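PDB 4NUN: ancylostoma secreted protein 2 from Necator americanus, which is of unknown function but binds copper or zinc ions and is probably secreted by this hookworm as a member of the CAP (cysteine-rich secretory protein) family. Local coordinates for residues His148-Val153 with Ala180-Gly185. Numbering follows the deposited sequence.
Sequences HYTQMV and AGNMMG. With CU (copper (II) ion), chain B.
Two polar side chains, T150 and Q151, tie the short helix 147-152 to the loop that follows strand 171-178, in a buried, mostly hydrogen-bonded contact beside the metal site. On the helix side, T150 gives its hydroxyl to the amide oxygen of N182, with OG1 just 2.5 Å from OD1, a short bond. The two side chains cross at about a right angle, and the hydroxyl comes in tilted 30° from the carbonyl plane of the asparagine. The other end of that amide is used too: N182 ND2 bonds the backbone oxygen of G147, so both ends fix its rotation and point the oxygen at T150.

Next along the helix, Q151 reaches the loop backbone. Its CG lies anti to the backbone N (chi1 174°) and the chain then bends at chi2 (67°), which carries the amide over to G181. There Q151 OE1 accepts the N-H of G181, 2.9 Å from its N. G181 has no side chain, and the amide settles close to its backbone, with Q151 NE2 lying 3.6 Å from G181 CA. The same NE2 makes a weak hydrogen bond to T157 OG1, while N182 also packs on W154 and F142.

Three residues before Q151, H148 turns away from the loop and binds copper through NE2 at 2.5 Å, with H88 as the second histidine ligand. N182 ND2 lies 7.8 Å from the copper, so the loop borders the site without supplying a ligand. Helix and loop correspond to the two signature sequences of the CAP family, G-H-Y-T-Q-M-V-W and the cysteine-containing strand that runs into G-N-M, and this contact brings them together next to the histidine metal site of the alpha-beta-alpha CAP fold.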
loop_
_atom_site.group_PDB
_atom_site.type_symbol
_atom_site.label_atom_id
_atom_site.label_comp_id
_atom_site.label_asym_id
_atom_site.label_seq_id
_atom_site.Cartn_x
_atom_site.Cartn_y
_atom_site.Cartn_z
ATOM N N HIS A 148 -7.434 2.180 -2.255
ATOM C CA HIS A 148 -5.974 2.175 -2.370
ATOM C C HIS A 148 -5.380 2.322 -0.977
ATOM O O HIS A 148 -4.471 1.586 -0.595
ATOM C CB HIS A 148 -5.491 3.302 -3.272
ATOM C CG HIS A 148 -6.135 3.317 -4.621
ATOM N ND1 HIS A 148 -7.075 4.254 -4.983
ATOM C CD2 HIS A 148 -5.973 2.511 -5.695
ATOM C CE1 HIS A 148 -7.462 4.034 -6.227
ATOM N NE2 HIS A 148 -6.809 2.981 -6.682
ATOM N N TYR A 149 -5.927 3.271 -0.217
ATOM C CA TYR A 149 -5.580 3.448 1.187
ATOM C C TYR A 149 -5.739 2.177 2.024
ATOM O O TYR A 149 -4.812 1.778 2.729
ATOM C CB TYR A 149 -6.436 4.537 1.831
ATOM C CG TYR A 149 -6.315 4.535 3.352
ATOM C CD1 TYR A 149 -5.177 5.040 3.982
ATOM C CD2 TYR A 149 -7.333 4.018 4.159
ATOM C CE1 TYR A 149 -5.063 5.038 5.360
ATOM C CE2 TYR A 149 -7.221 4.022 5.549
ATOM C CZ TYR A 149 -6.084 4.531 6.136
ATOM O OH TYR A 149 -5.955 4.537 7.506
ATOM N N THR A 150 -6.926 1.571 1.970
ATOM C CA THR A 150 -7.229 0.421 2.820
ATOM C C THR A 150 -6.301 -0.744 2.530
ATOM O O THR A 150 -5.926 -1.483 3.435
ATOM C CB THR A 150 -8.710 -0.037 2.711
ATOM O OG1 THR A 150 -9.022 -0.387 1.358
ATOM C CG2 THR A 150 -9.651 1.053 3.186
ATOM N N GLN A 151 -5.916 -0.908 1.272
ATOM C CA GLN A 151 -4.917 -1.921 0.936
ATOM C C GLN A 151 -3.539 -1.540 1.466
ATOM O O GLN A 151 -2.806 -2.405 1.947
ATOM C CB GLN A 151 -4.853 -2.152 -0.574
ATOM C CG GLN A 151 -3.748 -3.093 -1.012
ATOM C CD GLN A 151 -3.977 -4.518 -0.524
ATOM O OE1 GLN A 151 -4.621 -5.325 -1.210
ATOM N NE2 GLN A 151 -3.448 -4.837 0.667
ATOM N N MET A 152 -3.175 -0.255 1.377
ATOM C CA MET A 152 -1.912 0.202 1.956
ATOM C C MET A 152 -1.772 -0.136 3.438
ATOM O O MET A 152 -0.683 -0.485 3.901
ATOM C CB MET A 152 -1.695 1.703 1.771
ATOM C CG MET A 152 -1.307 2.114 0.351
ATOM S SD MET A 152 -0.676 3.805 0.237
ATOM C CE MET A 152 0.978 3.623 0.923
ATOM N N VAL A 153 -2.866 -0.014 4.188
ATOM C CA VAL A 153 -2.801 -0.222 5.630
ATOM C C VAL A 153 -3.531 -1.497 6.079
ATOM O O VAL A 153 -3.898 -1.636 7.251
ATOM C CB VAL A 153 -3.311 1.014 6.417
ATOM C CG1 VAL A 153 -2.483 2.237 6.068
ATOM C CG2 VAL A 153 -4.791 1.275 6.137
ATOM N N ALA A 180 -3.681 -10.559 -0.187
ATOM C CA ALA A 180 -4.566 -9.529 -0.727
ATOM C C ALA A 180 -5.396 -8.886 0.386
ATOM O O ALA A 180 -5.860 -9.565 1.298
ATOM C CB ALA A 180 -5.479 -10.118 -1.805
ATOM N N GLY A 181 -5.580 -7.573 0.303
ATOM C CA GLY A 181 -6.414 -6.876 1.256
ATOM C C GLY A 181 -7.774 -6.642 0.640
ATOM O O GLY A 181 -8.150 -7.297 -0.323
ATOM N N ASN A 182 -8.523 -5.712 1.210
ATOM C CA ASN A 182 -9.835 -5.363 0.687
ATOM C C ASN A 182 -10.861 -6.512 0.598
ATOM O O ASN A 182 -11.708 -6.532 -0.303
ATOM C CB ASN A 182 -9.672 -4.614 -0.642
ATOM C CG ASN A 182 -9.030 -3.245 -0.447
ATOM O OD1 ASN A 182 -8.771 -2.831 0.691
ATOM N ND2 ASN A 182 -8.774 -2.537 -1.548
ATOM N N MET A 183 -10.784 -7.452 1.544
ATOM C CA MET A 183 -11.797 -8.499 1.685
ATOM C C MET A 183 -13.046 -7.914 2.359
ATOM O O MET A 183 -12.998 -7.481 3.525
ATOM C CB MET A 183 -11.275 -9.674 2.529
ATOM C CG MET A 183 -9.847 -10.135 2.217
ATOM S SD MET A 183 -9.636 -10.585 0.477
ATOM C CE MET A 183 -10.985 -11.751 0.245
ATOM N N MET A 184 -14.158 -7.888 1.627
ATOM C CA MET A 184 -15.411 -7.343 2.143
ATOM C C MET A 184 -15.815 -8.064 3.431
ATOM O O MET A 184 -15.660 -9.285 3.531
ATOM C CB MET A 184 -16.519 -7.497 1.101
ATOM C CG MET A 184 -16.237 -6.828 -0.224
ATOM S SD MET A 184 -16.517 -5.050 -0.179
ATOM C CE MET A 184 -16.810 -4.713 -1.921
ATOM N N GLY A 185 -16.306 -7.301 4.409
ATOM C CA GLY A 185 -16.697 -7.834 5.705
ATOM C C GLY A 185 -15.578 -7.902 6.745
ATOM O O GLY A 185 -15.847 -8.100 7.940
HETATM CU CU CU B . -7.203 1.131 -8.256
HETATM O O HOH W 1 -8.547 2.790 -9.738
#